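Local coordinates for uncharacterized protein (PDB 2B4W) that is of unknown function, with a distant relationship to beta-fructosidases that makes a carbohydrate-related role conceivable but undemonstrated, at residues T21-D26 / E70-P75; H44-V49 / V60-E65. One frame throughout, in Å; residues are numbered along the deposited sequence.

Contact 1: residues T21-D26 / E70-P75; sequences TFKGVD and EFTAVP
Three backbone hydrogen bonds tie K23 and T21 to F71 and A73. F71 N reaches T21 O at 3.0 Å, and K23 N reaches F71 O at 2.9 Å. A73 N reaches K23 O, also at 2.9 Å, with an N-H...O angle of 167°. K23 thus uses both its N-H and its carbonyl, bonding to F71 on one side of T72 and to A73 on the other. That pattern defines parallel strand pairing, and the two short strand axes, 4.7 Å apart at closest, diverge by 24°. In the mixed sheet, strand 70-73 lies between 16-23, its parallel partner, and 59-67, antiparallel to it. On the face carrying T21, K23, E70 and T72, the lysine bends at its far end and lays its methylenes across the glutamate, K23 CD lying 3.6 Å from E70 CD. Its ammonium stays beyond salt-bridge range, with K23 NZ 4.1 Å from E70 OE1. A chi1 of 65° turns T21 OG1 to the E70 methylene CB, and this hydroxyl also makes a weak hydrogen bond to D69 O. On the other face F22 and F71 lie side by side, F22 CD2 touching F71 CB at 3.8 Å, while the F22 ring meets F63 edge-to-face. Just past the strand, after the turn at G24, V25 CG1 rests on A73 CB. The chemistry implies a pairing held by backbone bonds, with loose electrostatics on its polar face and apolar contact, only partly buried, on the F22/F71 face.

Contact 2: residues H44-V49 / V60-E65; sequences HIYGRV and VRLFEE
Y46 receives L62 over one ring face: methyl CD1 of L62 stands 3.8 Å from the Y46 ring centroid, 24° off the normal, a CH-pi contact displaced toward the CE1 rim. In L62, chi1 of 177° and chi2 of 72° together swing CD1 across to that ring. V60 CG1 adds an oblique contact at 4.0 Å from Y46 CD1. On the same face the H44 ring lies beside the aliphatic part of E64, ring and carboxylate planes steeply inclined to each other. A water in the imidazole plane joins them, 2.6 Å from H44 NE2, and donates to E64 OE1 at 3.2 Å. Beneath these side chains runs a regular antiparallel beta hairpin of strands 42-50 and 59-67. I45 and F63 form one hydrogen-bonded pair, with I45 N to F63 O and F63 N to I45 O both 2.7 Å; G47 and R61 form the next, G47 N to R61 O being 3.0 Å. Opposite the Y46 face, F63 turns its ring edge to the strand, I45 O lying in the ring plane and 3.6 Å from F63 CD1. Glycine at 47 leaves room for that ring, whose CE1 approaches G47 N. Further out, Y46 OH bonds to P119 O and W79 meets its ring edge-to-face, E64 OE2 forms a salt bridge with K42, and R61 NH2 bonds to V74 O.

Both contacts belong to one mixed sheet, their centres about 8 Å apart. Strand 70-73 joins them; V74 N to L62 O and T72 N to E64 O, each 2.7 Å, are the probable hydrogen bonds that continue the ladder. Contact 2 is the more buried, with 8 of its 10 touching residues buried against 3 of 9, and its centre about 13 Å from the centre of the chain, against about 20 Å for that of contact 1. Its segments also bury more surface between them, 579 Å² against 380 Å². Both its faces carry much aromatic and aliphatic packing, with charged groups at their margins, whereas contact 1 has one polar, largely solvent-facing side. Their apolar faces merge through F22, F63, F71 and I45.

Contact 1: residues T21-D26 / E70-P75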
loop_
_atom_site.group_PDB
_atom_site.type_symbol
_atom_site.label_atom_id
_atom_site.label_comp_id
_atom_site.label_asym_id
_atom_site.label_seq_id
_atom_site.Cartn_x
_atom_site.Cartn_y
_atom_site.Cartn_z
ATOM N N THR A 21 -16.209 5.580 4.620
ATOM C CA THR A 21 -16.866 5.654 5.920
ATOM C C THR A 21 -16.662 4.283 6.569
ATOM O O THR A 21 -16.792 3.263 5.879
ATOM C CB THR A 21 -18.368 5.987 5.917
ATOM O OG1 THR A 21 -19.094 4.926 5.284
ATOM C CG2 THR A 21 -18.640 7.265 5.155
ATOM N N PHE A 22 -16.296 4.257 7.837
ATOM C CA PHE A 22 -16.038 3.027 8.573
ATOM C C PHE A 22 -16.987 2.958 9.778
ATOM O O PHE A 22 -17.172 3.997 10.401
ATOM C CB PHE A 22 -14.591 2.903 9.049
ATOM C CG PHE A 22 -13.576 2.826 7.925
ATOM C CD1 PHE A 22 -13.024 3.969 7.381
ATOM C CD2 PHE A 22 -13.199 1.602 7.425
ATOM C CE1 PHE A 22 -12.100 3.863 6.358
ATOM C CE2 PHE A 22 -12.272 1.495 6.410
ATOM C CZ PHE A 22 -11.723 2.629 5.857
ATOM N N LYS A 23 -17.542 1.789 10.049
ATOM C CA LYS A 23 -18.468 1.498 11.128
ATOM C C LYS A 23 -17.975 0.372 12.012
ATOM O O LYS A 23 -17.288 -0.547 11.597
ATOM C CB LYS A 23 -19.857 1.148 10.603
ATOM C CG LYS A 23 -20.577 2.267 9.874
ATOM C CD LYS A 23 -21.634 1.691 8.931
ATOM C CE LYS A 23 -22.989 2.321 9.231
ATOM N NZ LYS A 23 -22.902 3.811 9.165
ATOM N N GLY A 24 -18.392 0.494 13.263
ATOM C CA GLY A 24 -17.994 -0.407 14.314
ATOM C C GLY A 24 -16.660 0.013 14.915
ATOM O O GLY A 24 -16.071 -0.717 15.717
ATOM N N VAL A 25 -16.114 1.178 14.556
ATOM C CA VAL A 25 -14.900 1.596 15.280
ATOM C C VAL A 25 -15.022 3.051 15.694
ATOM O O VAL A 25 -14.089 3.841 15.538
ATOM C CB VAL A 25 -13.614 1.401 14.461
ATOM C CG1 VAL A 25 -13.483 -0.062 14.046
ATOM C CG2 VAL A 25 -13.600 2.313 13.246
ATOM N N ASP A 26 -16.199 3.406 16.208
ATOM C CA ASP A 26 -16.469 4.770 16.652
ATOM C C ASP A 26 -15.405 5.293 17.602
ATOM O O ASP A 26 -14.932 4.598 18.501
ATOM C CB ASP A 26 -17.856 4.782 17.307
ATOM C CG ASP A 26 -18.967 4.547 16.299
ATOM O OD1 ASP A 26 -18.732 4.640 15.073
ATOM O OD2 ASP A 26 -20.095 4.262 16.751
ATOM N N GLU A 70 -18.450 2.205 2.056
ATOM C CA GLU A 70 -18.791 1.930 3.434
ATOM C C GLU A 70 -18.369 0.519 3.852
ATOM O O GLU A 70 -18.662 -0.512 3.247
ATOM C CB GLU A 70 -20.290 2.072 3.708
ATOM C CG GLU A 70 -20.627 1.704 5.164
ATOM C CD GLU A 70 -22.139 1.620 5.325
ATOM O OE1 GLU A 70 -22.797 2.672 5.196
ATOM O OE2 GLU A 70 -22.686 0.529 5.561
ATOM N N PHE A 71 -17.639 0.484 4.958
ATOM C CA PHE A 71 -16.935 -0.674 5.474
ATOM C C PHE A 71 -17.209 -0.895 6.949
ATOM O O PHE A 71 -17.035 -0.001 7.786
ATOM C CB PHE A 71 -15.427 -0.483 5.194
ATOM C CG PHE A 71 -15.093 -0.743 3.724
ATOM C CD1 PHE A 71 -14.799 -2.033 3.327
ATOM C CD2 PHE A 71 -15.079 0.281 2.807
ATOM C CE1 PHE A 71 -14.512 -2.298 2.001
ATOM C CE2 PHE A 71 -14.789 0.040 1.475
ATOM C CZ PHE A 71 -14.501 -1.252 1.095
ATOM N N THR A 72 -17.644 -2.110 7.299
ATOM C CA THR A 72 -17.920 -2.391 8.707
ATOM C C THR A 72 -16.942 -3.404 9.290
ATOM O O THR A 72 -16.603 -4.442 8.727
ATOM C CB THR A 72 -19.353 -2.904 8.928
ATOM O OG1 THR A 72 -20.287 -1.891 8.586
ATOM C CG2 THR A 72 -19.618 -3.169 10.394
ATOM N N ALA A 73 -16.466 -3.082 10.495
ATOM C CA ALA A 73 -15.432 -3.925 11.082
ATOM C C ALA A 73 -15.975 -5.321 11.303
ATOM O O ALA A 73 -17.141 -5.463 11.694
ATOM C CB ALA A 73 -14.959 -3.280 12.384
ATOM N N VAL A 74 -15.143 -6.325 11.067
ATOM C CA VAL A 74 -15.565 -7.683 11.375
ATOM C C VAL A 74 -15.210 -8.003 12.832
ATOM O O VAL A 74 -14.027 -7.910 13.165
ATOM C CB VAL A 74 -14.909 -8.748 10.487
ATOM C CG1 VAL A 74 -15.151 -10.131 11.083
ATOM C CG2 VAL A 74 -15.425 -8.650 9.061
ATOM N N PRO A 75 -16.210 -8.355 13.621
ATOM C CA PRO A 75 -16.008 -8.671 15.036
ATOM C C PRO A 75 -14.817 -9.568 15.320
ATOM O O PRO A 75 -14.531 -10.489 14.563
ATOM C CB PRO A 75 -17.317 -9.419 15.386
ATOM C CG PRO A 75 -18.322 -8.698 14.555
ATOM C CD PRO A 75 -17.635 -8.483 13.235
#

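Contact 2: residues H44-V49 / V60-E65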
loop_
_atom_site.group_PDB
_atom_site.type_symbol
_atom_site.label_atom_id
_atom_site.label_comp_id
_atom_site.label_asym_id
_atom_site.label_seq_id
_atom_site.Cartn_x
_atom_site.Cartn_y
_atom_site.Cartn_z
ATOM N N HIS A 44 -13.542 -6.535 0.910
ATOM C CA HIS A 44 -13.000 -6.347 2.251
ATOM C C HIS A 44 -11.799 -5.395 2.179
ATOM O O HIS A 44 -11.245 -5.070 1.126
ATOM C CB HIS A 44 -12.540 -7.638 2.869
ATOM C CG HIS A 44 -13.562 -8.650 3.232
ATOM N ND1 HIS A 44 -14.098 -9.527 2.320
ATOM C CD2 HIS A 44 -14.139 -8.939 4.432
ATOM C CE1 HIS A 44 -14.964 -10.301 2.954
ATOM N NE2 HIS A 44 -15.023 -9.977 4.239
ATOM N N ILE A 45 -11.425 -4.928 3.362
ATOM C CA ILE A 45 -10.253 -4.077 3.499
ATOM C C ILE A 45 -9.693 -4.208 4.926
ATOM O O ILE A 45 -10.478 -4.332 5.866
ATOM C CB ILE A 45 -10.532 -2.614 3.148
ATOM C CG1 ILE A 45 -9.245 -1.877 2.827
ATOM C CG2 ILE A 45 -11.321 -1.875 4.221
ATOM C CD1 ILE A 45 -9.360 -0.473 2.283
ATOM N N TYR A 46 -8.365 -4.220 5.039
ATOM C CA TYR A 46 -7.746 -4.071 6.354
ATOM C C TYR A 46 -7.455 -2.593 6.599
ATOM O O TYR A 46 -6.986 -1.898 5.697
ATOM C CB TYR A 46 -6.427 -4.828 6.490
ATOM C CG TYR A 46 -6.560 -6.322 6.399
ATOM C CD1 TYR A 46 -6.970 -7.097 7.477
ATOM C CD2 TYR A 46 -6.252 -6.945 5.197
ATOM C CE1 TYR A 46 -7.085 -8.479 7.371
ATOM C CE2 TYR A 46 -6.367 -8.307 5.088
ATOM C CZ TYR A 46 -6.778 -9.067 6.166
ATOM O OH TYR A 46 -6.864 -10.415 5.967
ATOM N N GLY A 47 -7.709 -2.122 7.806
ATOM C CA GLY A 47 -7.407 -0.750 8.165
ATOM C C GLY A 47 -6.564 -0.660 9.431
ATOM O O GLY A 47 -6.595 -1.506 10.326
ATOM N N ARG A 48 -5.805 0.423 9.454
ATOM C CA ARG A 48 -5.032 0.799 10.636
ATOM C C ARG A 48 -5.936 1.673 11.486
ATOM O O ARG A 48 -6.451 2.692 10.989
ATOM C CB ARG A 48 -3.740 1.475 10.242
ATOM C CG ARG A 48 -2.957 2.243 11.264
ATOM C CD ARG A 48 -1.868 3.132 10.640
ATOM N NE ARG A 48 -1.010 3.651 11.669
ATOM C CZ ARG A 48 0.188 4.145 11.703
ATOM N NH1 ARG A 48 0.965 4.329 10.660
ATOM N NH2 ARG A 48 0.671 4.507 12.901
ATOM N N VAL A 49 -6.217 1.226 12.676
ATOM C CA VAL A 49 -7.114 1.798 13.652
ATOM C C VAL A 49 -6.346 2.362 14.856
ATOM O O VAL A 49 -5.650 1.698 15.611
ATOM C CB VAL A 49 -8.145 0.759 14.112
ATOM C CG1 VAL A 49 -9.256 1.429 14.904
ATOM C CG2 VAL A 49 -8.690 0.057 12.873
ATOM N N VAL A 60 -4.810 -3.476 13.929
ATOM C CA VAL A 60 -5.397 -3.626 12.608
ATOM C C VAL A 60 -6.720 -4.375 12.707
ATOM O O VAL A 60 -6.844 -5.388 13.396
ATOM C CB VAL A 60 -4.505 -4.400 11.621
ATOM C CG1 VAL A 60 -5.363 -4.897 10.455
ATOM C CG2 VAL A 60 -3.332 -3.555 11.158
ATOM N N ARG A 61 -7.726 -3.862 12.011
ATOM C CA ARG A 61 -8.990 -4.578 11.898
ATOM C C ARG A 61 -9.265 -4.995 10.450
ATOM O O ARG A 61 -8.724 -4.432 9.497
ATOM C CB ARG A 61 -10.148 -3.734 12.412
ATOM C CG ARG A 61 -10.110 -3.476 13.912
ATOM C CD ARG A 61 -10.305 -4.716 14.742
ATOM N NE ARG A 61 -11.658 -5.219 14.814
ATOM C CZ ARG A 61 -12.802 -4.730 15.228
ATOM N NH1 ARG A 61 -12.966 -3.512 15.727
ATOM N NH2 ARG A 61 -13.866 -5.525 15.140
ATOM N N LEU A 62 -10.120 -5.991 10.310
ATOM C CA LEU A 62 -10.647 -6.402 9.015
ATOM C C LEU A 62 -12.045 -5.780 8.884
ATOM O O LEU A 62 -12.797 -5.955 9.839
ATOM C CB LEU A 62 -10.750 -7.912 8.878
ATOM C CG LEU A 62 -11.366 -8.479 7.593
ATOM C CD1 LEU A 62 -10.430 -8.313 6.397
ATOM C CD2 LEU A 62 -11.729 -9.942 7.811
ATOM N N PHE A 63 -12.303 -5.124 7.755
ATOM C CA PHE A 63 -13.582 -4.571 7.396
ATOM C C PHE A 63 -14.170 -5.181 6.102
ATOM O O PHE A 63 -13.477 -5.428 5.105
ATOM C CB PHE A 63 -13.513 -3.066 7.168
ATOM C CG PHE A 63 -12.965 -2.252 8.328
ATOM C CD1 PHE A 63 -11.606 -2.181 8.541
ATOM C CD2 PHE A 63 -13.831 -1.568 9.157
ATOM C CE1 PHE A 63 -11.114 -1.438 9.613
ATOM C CE2 PHE A 63 -13.360 -0.809 10.205
ATOM C CZ PHE A 63 -12.001 -0.764 10.417
ATOM N N GLU A 64 -15.465 -5.406 6.158
ATOM C CA GLU A 64 -16.362 -5.881 5.128
ATOM C C GLU A 64 -17.154 -4.707 4.555
ATOM O O GLU A 64 -17.801 -3.904 5.236
ATOM C CB GLU A 64 -17.315 -6.954 5.653
ATOM C CG GLU A 64 -18.113 -7.685 4.583
ATOM C CD GLU A 64 -19.185 -8.587 5.169
ATOM O OE1 GLU A 64 -18.881 -9.432 6.042
ATOM O OE2 GLU A 64 -20.354 -8.457 4.748
ATOM N N GLU A 65 -17.085 -4.606 3.227
ATOM C CA GLU A 65 -17.944 -3.681 2.517
ATOM C C GLU A 65 -19.412 -3.879 2.860
ATOM O O GLU A 65 -20.015 -4.942 2.675
ATOM C CB GLU A 65 -17.777 -3.856 0.996
ATOM C CG GLU A 65 -18.657 -2.875 0.236
ATOM C CD GLU A 65 -18.441 -2.934 -1.273
ATOM O OE1 GLU A 65 -19.099 -3.753 -1.944
ATOM O OE2 GLU A 65 -17.613 -2.148 -1.784
HETATM O O HOH W 1 -16.309 -11.383 5.987
#